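ABC sugar transporter, periplasmic sugar binding protein (Legionella pneumophila subsp. pneumophila, PDB 3ROT) probably binds a sugar in the periplasm and hands it to an ABC transporter, as other bacterial solute-binding proteins of its family do. Local coordinates at residues 120-123 and 124-128; 111-114 and 115-119; 143-146 and 147-150. One frame throughout, in Å; residues are numbered along the deposited sequence.

Interaction 1. Residues 120-123 and 124-128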
ATOM      1  N   GLY A 120     -22.320  -8.765  -8.752  1.00 24.49           N
ATOM      2  CA  GLY A 120     -22.689 -10.164  -8.858  1.00 24.52           C
ATOM      3  C   GLY A 120     -23.315 -10.473 -10.209  1.00 24.63           C
ATOM      4  O   GLY A 120     -22.941 -11.446 -10.844  1.00 25.70           O
ATOM      5  N   GLU A 121     -24.253  -9.641 -10.659  1.00 25.88           N
ATOM      6  CA  GLU A 121     -24.920  -9.855 -11.945  1.00 28.31           C
ATOM      7  C   GLU A 121     -23.973  -9.746 -13.142  1.00 28.29           C
ATOM      8  O   GLU A 121     -24.131 -10.456 -14.136  1.00 26.60           O
ATOM      9  CB  GLU A 121     -26.068  -8.855 -12.130  1.00 31.24           C
ATOM     10  CG  GLU A 121     -27.140  -8.919 -11.060  1.00 39.78           C
ATOM     11  CD  GLU A 121     -28.176  -7.810 -11.200  1.00 44.64           C
ATOM     12  OE1 GLU A 121     -27.780  -6.637 -11.383  1.00 48.05           O
ATOM     13  OE2 GLU A 121     -29.385  -8.110 -11.117  1.00 46.72           O
ATOM     14  N   LYS A 122     -22.993  -8.851 -13.053  1.00 26.49           N
ATOM     15  CA  LYS A 122     -22.045  -8.670 -14.144  1.00 27.00           C
ATOM     16  C   LYS A 122     -21.100  -9.871 -14.256  1.00 25.02           C
ATOM     17  O   LYS A 122     -20.787 -10.325 -15.357  1.00 25.41           O
ATOM     18  CB  LYS A 122     -21.247  -7.375 -13.934  1.00 27.98           C
ATOM     19  CG  LYS A 122     -20.146  -7.134 -14.955  1.00 31.27           C
ATOM     20  CD  LYS A 122     -20.652  -7.192 -16.385  1.00 33.24           C
ATOM     21  CE  LYS A 122     -21.867  -6.307 -16.581  1.00 36.81           C
ATOM     22  NZ  LYS A 122     -21.616  -4.930 -16.092  1.00 40.44           N
ATOM     23  N   ALA A 123     -20.653 -10.381 -13.114  1.00 24.63           N
ATOM     24  CA  ALA A 123     -19.757 -11.532 -13.092  1.00 24.93           C
ATOM     25  C   ALA A 123     -20.442 -12.766 -13.690  1.00 26.77           C
ATOM     26  O   ALA A 123     -19.804 -13.578 -14.352  1.00 26.56           O
ATOM     27  CB  ALA A 123     -19.314 -11.823 -11.656  1.00 24.56           C
ATOM     28  N   LEU A 124     -21.743 -12.906 -13.456  1.00 26.82           N
ATOM     29  CA  LEU A 124     -22.471 -14.054 -13.985  1.00 30.13           C
ATOM     30  C   LEU A 124     -22.672 -13.918 -15.485  1.00 30.21           C
ATOM     31  O   LEU A 124     -22.805 -14.913 -16.192  1.00 30.86           O
ATOM     32  CB  LEU A 124     -23.818 -14.214 -13.279  1.00 30.78           C
ATOM     33  CG  LEU A 124     -23.713 -14.503 -11.779  1.00 34.34           C
ATOM     34  CD1 LEU A 124     -25.076 -14.879 -11.240  1.00 35.86           C
ATOM     35  CD2 LEU A 124     -22.732 -15.637 -11.534  1.00 34.02           C
ATOM     36  N   GLU A 125     -22.683 -12.682 -15.967  1.00 29.88           N
ATOM     37  CA  GLU A 125     -22.837 -12.419 -17.393  1.00 28.79           C
ATOM     38  C   GLU A 125     -21.506 -12.693 -18.092  1.00 27.31           C
ATOM     39  O   GLU A 125     -21.444 -13.409 -19.092  1.00 24.31           O
ATOM     40  CB  GLU A 125     -23.235 -10.961 -17.627  1.00 31.16           C
ATOM     41  CG  GLU A 125     -23.434 -10.599 -19.084  1.00 39.20           C
ATOM     42  CD  GLU A 125     -23.477  -9.096 -19.319  1.00 43.70           C
ATOM     43  OE1 GLU A 125     -24.123  -8.385 -18.521  1.00 45.10           O
ATOM     44  OE2 GLU A 125     -22.870  -8.626 -20.310  1.00 46.46           O
ATOM     45  N   LEU A 126     -20.439 -12.114 -17.552  1.00 26.31           N
ATOM     46  CA  LEU A 126     -19.113 -12.268 -18.125  1.00 24.43           C
ATOM     47  C   LEU A 126     -18.474 -13.627 -17.862  1.00 25.66           C
ATOM     48  O   LEU A 126     -17.594 -14.048 -18.606  1.00 25.30           O
ATOM     49  CB  LEU A 126     -18.196 -11.152 -17.610  1.00 26.47           C
ATOM     50  CG  LEU A 126     -18.685  -9.733 -17.925  1.00 26.15           C
ATOM     51  CD1 LEU A 126     -17.666  -8.718 -17.418  1.00 26.66           C
ATOM     52  CD2 LEU A 126     -18.889  -9.572 -19.425  1.00 27.45           C
ATOM     53  N   THR A 127     -18.917 -14.311 -16.809  1.00 23.42           N
ATOM     54  CA  THR A 127     -18.377 -15.624 -16.465  1.00 25.53           C
ATOM     55  C   THR A 127     -19.503 -16.672 -16.395  1.00 27.88           C
ATOM     56  O   THR A 127     -19.873 -17.136 -15.313  1.00 26.02           O
ATOM     57  CB  THR A 127     -17.619 -15.573 -15.113  1.00 25.94           C
ATOM     58  OG1 THR A 127     -16.546 -14.617 -15.198  1.00 25.34           O
ATOM     59  CG2 THR A 127     -17.036 -16.937 -14.773  1.00 26.95           C
ATOM     60  N   PRO A 128     -20.065 -17.043 -17.559  1.00 29.62           N
ATOM     61  CA  PRO A 128     -21.151 -18.028 -17.686  1.00 32.70           C
ATOM     62  C   PRO A 128     -20.782 -19.394 -17.118  1.00 33.75           C
ATOM     63  O   PRO A 128     -21.641 -20.131 -16.639  1.00 35.36           O
ATOM     64  CB  PRO A 128     -21.383 -18.096 -19.195  1.00 32.28           C
ATOM     65  CG  PRO A 128     -21.008 -16.737 -19.655  1.00 33.88           C
ATOM     66  CD  PRO A 128     -19.741 -16.466 -18.876  1.00 30.74           C
TER

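Interaction 2. Residues 111-114 and 115-119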
ATOM      1  N   ASP A 111     -24.556   3.116  -3.189  1.00 27.07           N
ATOM      2  CA  ASP A 111     -25.450   2.259  -2.425  1.00 27.54           C
ATOM      3  C   ASP A 111     -24.731   0.908  -2.436  1.00 26.29           C
ATOM      4  O   ASP A 111     -24.825   0.156  -3.398  1.00 26.59           O
ATOM      5  CB  ASP A 111     -26.790   2.160  -3.147  1.00 32.08           C
ATOM      6  CG  ASP A 111     -27.756   1.209  -2.463  1.00 35.81           C
ATOM      7  OD1 ASP A 111     -27.297   0.218  -1.854  1.00 38.40           O
ATOM      8  OD2 ASP A 111     -28.979   1.445  -2.557  1.00 39.96           O
ATOM      9  N   ASN A 112     -23.998   0.622  -1.369  1.00 25.69           N
ATOM     10  CA  ASN A 112     -23.217  -0.608  -1.268  1.00 24.78           C
ATOM     11  C   ASN A 112     -23.953  -1.903  -1.588  1.00 26.15           C
ATOM     12  O   ASN A 112     -23.425  -2.750  -2.298  1.00 23.18           O
ATOM     13  CB  ASN A 112     -22.572  -0.691   0.117  1.00 23.59           C
ATOM     14  CG  ASN A 112     -21.276   0.094   0.198  1.00 24.65           C
ATOM     15  OD1 ASN A 112     -21.005   0.779   1.184  1.00 27.08           O
ATOM     16  ND2 ASN A 112     -20.460  -0.013  -0.847  1.00 23.74           N
ATOM     17  N   LEU A 113     -25.161  -2.056  -1.060  1.00 26.20           N
ATOM     18  CA  LEU A 113     -25.952  -3.254  -1.312  1.00 27.81           C
ATOM     19  C   LEU A 113     -26.196  -3.403  -2.800  1.00 27.02           C
ATOM     20  O   LEU A 113     -25.899  -4.441  -3.382  1.00 25.87           O
ATOM     21  CB  LEU A 113     -27.297  -3.173  -0.590  1.00 28.27           C
ATOM     22  CG  LEU A 113     -28.240  -4.368  -0.778  1.00 32.27           C
ATOM     23  CD1 LEU A 113     -27.583  -5.651  -0.259  1.00 27.59           C
ATOM     24  CD2 LEU A 113     -29.550  -4.083  -0.032  1.00 30.45           C
ATOM     25  N   LEU A 114     -26.732  -2.357  -3.415  1.00 26.75           N
ATOM     26  CA  LEU A 114     -27.020  -2.395  -4.837  1.00 27.91           C
ATOM     27  C   LEU A 114     -25.758  -2.614  -5.669  1.00 26.72           C
ATOM     28  O   LEU A 114     -25.783  -3.363  -6.650  1.00 24.04           O
ATOM     29  CB  LEU A 114     -27.743  -1.112  -5.267  1.00 31.92           C
ATOM     30  CG  LEU A 114     -28.088  -0.983  -6.755  1.00 36.76           C
ATOM     31  CD1 LEU A 114     -28.886  -2.204  -7.214  1.00 40.94           C
ATOM     32  CD2 LEU A 114     -28.873   0.303  -6.992  1.00 38.97           C
ATOM     33  N   ALA A 115     -24.654  -1.976  -5.280  1.00 24.71           N
ATOM     34  CA  ALA A 115     -23.391  -2.143  -6.003  1.00 23.07           C
ATOM     35  C   ALA A 115     -22.962  -3.610  -5.974  1.00 23.68           C
ATOM     36  O   ALA A 115     -22.486  -4.147  -6.970  1.00 23.86           O
ATOM     37  CB  ALA A 115     -22.301  -1.269  -5.383  1.00 24.87           C
ATOM     38  N   GLY A 116     -23.126  -4.252  -4.818  1.00 23.03           N
ATOM     39  CA  GLY A 116     -22.770  -5.656  -4.695  1.00 22.10           C
ATOM     40  C   GLY A 116     -23.619  -6.507  -5.624  1.00 24.07           C
ATOM     41  O   GLY A 116     -23.107  -7.358  -6.354  1.00 24.84           O
ATOM     42  N   LYS A 117     -24.927  -6.276  -5.608  1.00 23.85           N
ATOM     43  CA  LYS A 117     -25.833  -7.033  -6.474  1.00 25.49           C
ATOM     44  C   LYS A 117     -25.418  -6.860  -7.921  1.00 24.44           C
ATOM     45  O   LYS A 117     -25.356  -7.826  -8.674  1.00 24.56           O
ATOM     46  CB  LYS A 117     -27.272  -6.545  -6.330  1.00 27.07           C
ATOM     47  CG  LYS A 117     -27.876  -6.764  -4.966  1.00 31.42           C
ATOM     48  CD  LYS A 117     -29.343  -6.343  -4.978  1.00 36.00           C
ATOM     49  CE  LYS A 117     -29.988  -6.531  -3.607  1.00 40.29           C
ATOM     50  NZ  LYS A 117     -29.859  -7.935  -3.120  1.00 43.76           N
ATOM     51  N   LYS A 118     -25.138  -5.618  -8.298  1.00 23.36           N
ATOM     52  CA  LYS A 118     -24.720  -5.306  -9.655  1.00 25.05           C
ATOM     53  C   LYS A 118     -23.414  -6.003 -10.037  1.00 24.44           C
ATOM     54  O   LYS A 118     -23.255  -6.468 -11.170  1.00 24.70           O
ATOM     55  CB  LYS A 118     -24.572  -3.794  -9.808  1.00 30.26           C
ATOM     56  CG  LYS A 118     -23.815  -3.366 -11.049  1.00 38.55           C
ATOM     57  CD  LYS A 118     -24.598  -3.616 -12.324  1.00 43.33           C
ATOM     58  CE  LYS A 118     -23.766  -3.215 -13.535  1.00 46.49           C
ATOM     59  NZ  LYS A 118     -23.206  -1.832 -13.393  1.00 46.89           N
ATOM     60  N   LEU A 119     -22.473  -6.083  -9.103  1.00 23.92           N
ATOM     61  CA  LEU A 119     -21.214  -6.733  -9.430  1.00 24.40           C
ATOM     62  C   LEU A 119     -21.490  -8.211  -9.629  1.00 22.71           C
ATOM     63  O   LEU A 119     -20.975  -8.820 -10.555  1.00 19.30           O
ATOM     64  CB  LEU A 119     -20.169  -6.533  -8.332  1.00 23.27           C
ATOM     65  CG  LEU A 119     -18.780  -7.017  -8.762  1.00 24.32           C
ATOM     66  CD1 LEU A 119     -18.423  -6.396 -10.120  1.00 22.86           C
ATOM     67  CD2 LEU A 119     -17.746  -6.655  -7.697  1.00 23.71           C
TER

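Interaction 3. Residues 143-146 and 147-150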
ATOM      1  N   ILE A 143     -19.167  -1.920   7.918  1.00 25.89           N
ATOM      2  CA  ILE A 143     -20.565  -2.086   7.518  1.00 27.55           C
ATOM      3  C   ILE A 143     -20.851  -1.875   6.034  1.00 27.65           C
ATOM      4  O   ILE A 143     -21.831  -2.407   5.497  1.00 26.68           O
ATOM      5  CB  ILE A 143     -21.490  -1.174   8.358  1.00 29.10           C
ATOM      6  CG1 ILE A 143     -21.173   0.303   8.098  1.00 27.63           C
ATOM      7  CG2 ILE A 143     -21.314  -1.503   9.836  1.00 28.23           C
ATOM      8  CD1 ILE A 143     -22.008   1.264   8.945  1.00 29.93           C
ATOM      9  N   GLY A 144     -19.993  -1.111   5.370  1.00 25.95           N
ATOM     10  CA  GLY A 144     -20.178  -0.883   3.947  1.00 26.19           C
ATOM     11  C   GLY A 144     -19.825  -2.151   3.192  1.00 26.31           C
ATOM     12  O   GLY A 144     -20.561  -2.591   2.304  1.00 25.87           O
ATOM     13  N   LEU A 145     -18.697  -2.758   3.549  1.00 24.59           N
ATOM     14  CA  LEU A 145     -18.285  -3.977   2.882  1.00 22.56           C
ATOM     15  C   LEU A 145     -19.245  -5.137   3.173  1.00 23.82           C
ATOM     16  O   LEU A 145     -19.400  -6.024   2.343  1.00 24.21           O
ATOM     17  CB  LEU A 145     -16.848  -4.338   3.280  1.00 22.58           C
ATOM     18  CG  LEU A 145     -15.815  -3.230   3.033  1.00 21.36           C
ATOM     19  CD1 LEU A 145     -14.414  -3.788   3.238  1.00 20.64           C
ATOM     20  CD2 LEU A 145     -15.965  -2.678   1.616  1.00 20.55           C
ATOM     21  N   GLU A 146     -19.895  -5.133   4.338  1.00 26.79           N
ATOM     22  CA  GLU A 146     -20.850  -6.203   4.654  1.00 29.50           C
ATOM     23  C   GLU A 146     -22.010  -6.119   3.659  1.00 28.30           C
ATOM     24  O   GLU A 146     -22.500  -7.139   3.169  1.00 28.41           O
ATOM     25  CB  GLU A 146     -21.391  -6.071   6.086  1.00 31.65           C
ATOM     26  CG  GLU A 146     -20.314  -5.944   7.146  1.00 39.84           C
ATOM     27  CD  GLU A 146     -20.858  -5.956   8.570  1.00 44.41           C
ATOM     28  OE1 GLU A 146     -21.928  -5.351   8.821  1.00 45.56           O
ATOM     29  OE2 GLU A 146     -20.195  -6.559   9.445  1.00 47.21           O
ATOM     30  N   LYS A 147     -22.445  -4.900   3.356  1.00 29.03           N
ATOM     31  CA  LYS A 147     -23.537  -4.705   2.406  1.00 30.76           C
ATOM     32  C   LYS A 147     -23.131  -5.188   1.013  1.00 27.86           C
ATOM     33  O   LYS A 147     -23.942  -5.788   0.300  1.00 26.17           O
ATOM     34  CB  LYS A 147     -23.947  -3.230   2.345  1.00 35.16           C
ATOM     35  CG  LYS A 147     -24.640  -2.722   3.603  1.00 42.41           C
ATOM     36  CD  LYS A 147     -25.950  -3.451   3.828  1.00 48.07           C
ATOM     37  CE  LYS A 147     -26.718  -2.881   5.017  1.00 52.03           C
ATOM     38  NZ  LYS A 147     -28.025  -3.586   5.217  1.00 52.80           N
ATOM     39  N   ARG A 148     -21.882  -4.927   0.628  1.00 25.68           N
ATOM     40  CA  ARG A 148     -21.385  -5.373  -0.679  1.00 27.51           C
ATOM     41  C   ARG A 148     -21.422  -6.888  -0.787  1.00 25.67           C
ATOM     42  O   ARG A 148     -21.938  -7.445  -1.758  1.00 26.27           O
ATOM     43  CB  ARG A 148     -19.945  -4.924  -0.909  1.00 26.51           C
ATOM     44  CG  ARG A 148     -19.815  -3.494  -1.320  1.00 28.98           C
ATOM     45  CD  ARG A 148     -18.361  -3.082  -1.433  1.00 27.52           C
ATOM     46  NE  ARG A 148     -18.290  -1.633  -1.354  1.00 26.67           N
ATOM     47  CZ  ARG A 148     -17.192  -0.913  -1.523  1.00 24.50           C
ATOM     48  NH1 ARG A 148     -16.032  -1.501  -1.788  1.00 19.06           N
ATOM     49  NH2 ARG A 148     -17.271   0.399  -1.423  1.00 25.08           N
ATOM     50  N   ALA A 149     -20.846  -7.542   0.216  1.00 26.98           N
ATOM     51  CA  ALA A 149     -20.802  -8.996   0.264  1.00 28.85           C
ATOM     52  C   ALA A 149     -22.218  -9.562   0.196  1.00 29.42           C
ATOM     53  O   ALA A 149     -22.484 -10.491  -0.567  1.00 29.89           O
ATOM     54  CB  ALA A 149     -20.122  -9.453   1.543  1.00 27.24           C
ATOM     55  N   TYR A 150     -23.121  -8.998   0.995  1.00 30.67           N
ATOM     56  CA  TYR A 150     -24.502  -9.463   1.015  1.00 33.20           C
ATOM     57  C   TYR A 150     -25.129  -9.338  -0.364  1.00 31.25           C
ATOM     58  O   TYR A 150     -25.794 -10.258  -0.838  1.00 31.72           O
ATOM     59  CB  TYR A 150     -25.343  -8.668   2.013  1.00 38.09           C
ATOM     60  CG  TYR A 150     -26.722  -9.266   2.207  1.00 42.04           C
ATOM     61  CD1 TYR A 150     -26.918 -10.368   3.043  1.00 44.81           C
ATOM     62  CD2 TYR A 150     -27.821  -8.759   1.520  1.00 44.45           C
ATOM     63  CE1 TYR A 150     -28.183 -10.947   3.190  1.00 47.33           C
ATOM     64  CE2 TYR A 150     -29.084  -9.328   1.652  1.00 46.32           C
ATOM     65  CZ  TYR A 150     -29.261 -10.420   2.487  1.00 48.56           C
ATOM     66  OH  TYR A 150     -30.515 -10.979   2.608  1.00 49.96           O
TER

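Interaction 1. Residues 120-123 and 124-128
The C-terminal turns of helix 112-126 carry this contact, in which the side chain of Lys122 leans on Leu126 one turn later. CD of Lys122 rests against CD1 of Leu126 at 3.5 Å, and CG of Lys122 lies almost as near to the same methyl. The lysine chain sets out anti to its own backbone nitrogen (chi1 175°) and then bends at each of its next three torsions, which curls its methylenes over the leucine instead of letting them run straight outward. A long aliphatic chain ending in a charge suits such a half-covered place: the carbons pack, and the ammonium makes a cation-pi contact with Tyr241. Glu125 runs alongside Lys122, pointing the same way, but its OE1 stays 4.9 Å from NZ of Lys122, too far for a salt bridge, though some attraction between the opposite charges is likely.

Beneath these side chains the helix is ending. Leu126 N gives Lys122 O a nearly straight bond of 2.9 Å, the N-H...O angle being 172°, while Glu125 N is shared weakly between Glu121 O and Lys122 O. The last turn is closed by Thr127 N on Ala123 O at 2.7 Å, and Thr127 is the first residue to leave helical angles. OG1 of Thr127 is hydrogen-bonded to Tyr222 OH, which satisfies a buried hydroxyl.

Small Ala123 lies against Phe193 of strand 191-194 and Tyr222 of strand 220-224, whereas Leu124 reaches Ile155 and Leu156; the end of the helix thus rests on the sheet through Ala123 and meets helix 143-158 through Leu124.

Interaction 2. Residues 111-114 and 115-119
Lys117 meets Leu113 one turn back along helix 112-126, and its chain can be followed outward from the backbone. Lys117 CB lies 3.5 Å from the carbonyl oxygen of Leu114. Lys117 CG, set beside the backbone nitrogen (chi1 -65°), comes to 3.4 Å from O of Leu113. From there the chain stays extended through CD to Lys117 CE, which passes CG of Leu113 at 4.0 Å, the two side chains crossing at a slant. A bend at the last torsion (chi4 -56°) then turns NZ off this line, and the ammonium donates to Thr154 OG1 of helix 143-158. Lysine fits here because its methylenes can lie beside a leucine while its charged tip reaches a hydroxyl on the next helix.

Leu113 itself packs on Tyr150 of that helix. On the sheet-facing side, Ala115 touches Phe224 and Leu119 touches both Tyr222 and Phe224; the methyl of Ala115 is small enough to let the helix lie close to strand 220-224, and CB of Ala115 lies 3.5 Å from Asp111 O.

Asp111 begins the helix. Its OD1 accepts from Leu114 N at 3.1 Å with an almost linear N-H...O angle of 177°, although the donor stands well above the carboxylate plane. Its carbonyl oxygen receives Ala115 N at 2.8 Å, so the side chain and backbone of one residue each take up an N-H of the opening turns. The negative carboxylate would also be expected to interact favourably with the positive end of the helix dipole. A short polar side chain reaching forward in this way to the N-H of the third residue of the helix is the classical N-cap.

Interaction 3. Residues 143-146 and 147-150
Successive i to i+4 hydrogen bonds carry the backbone through the opening of helix 143-158, the crossover helix of the beta-alpha-beta unit formed with strands 132-137 and 162-167, from a weak one between Lys147 N and Ile143 O to a nearly straight one of 3.0 Å between Ala149 N and Leu145 O (N-H...O 173°).

Leu145 and Arg148 are the side chains that meet. One methyl of the leucine, CD2, lies over a face of the guanidinium, 3.4 Å above its plane and displaced toward the rim; the nearest atom there is Arg148 NH1, 3.6 Å from Leu145 CD2. The same methyl also flanks CD and NE of the arginine. Arg148 reaches this position with its chain extended from CG to NE. On the more exposed side, Lys147 bends at chi2, and its CG passes 3.4 Å from Ile143 O.

A guanidinium is poorly hydrated above its flat faces but donates strongly within its plane, so a leucine methyl can pack over it without competing for its N-H groups. NH1 is accordingly hydrogen-bonded to Leu195 O and to O3 of a bound glycerol, a molecule probably from the crystallisation liquor. Hydrophobic packing on one face and a backbone acceptor together would restrict the rotation of this buried charged group and help to keep NH1 directed at the glycerol.

Overall arrangement
Interactions 2 and 1 follow one another along helix 112-126, their centres 13 Å apart, so the capped start and the C-terminal end belong to one rod. Interaction 3 lies on the next helix, 143-158, centred about 9 Å from interaction 2, and these two touch: Asn112 CB packs on Lys147 CB at 3.6 Å. Interaction 1 stands apart from interaction 3, about 7 Å between nearest atoms. The glycerol lies about 3 Å from the side chain of Arg148 and about 5 Å from that of Asn112; the starts of both helices therefore adjoin what may be the sugar pocket, whereas interaction 1 lies farther along, at the other end of helix 112-126.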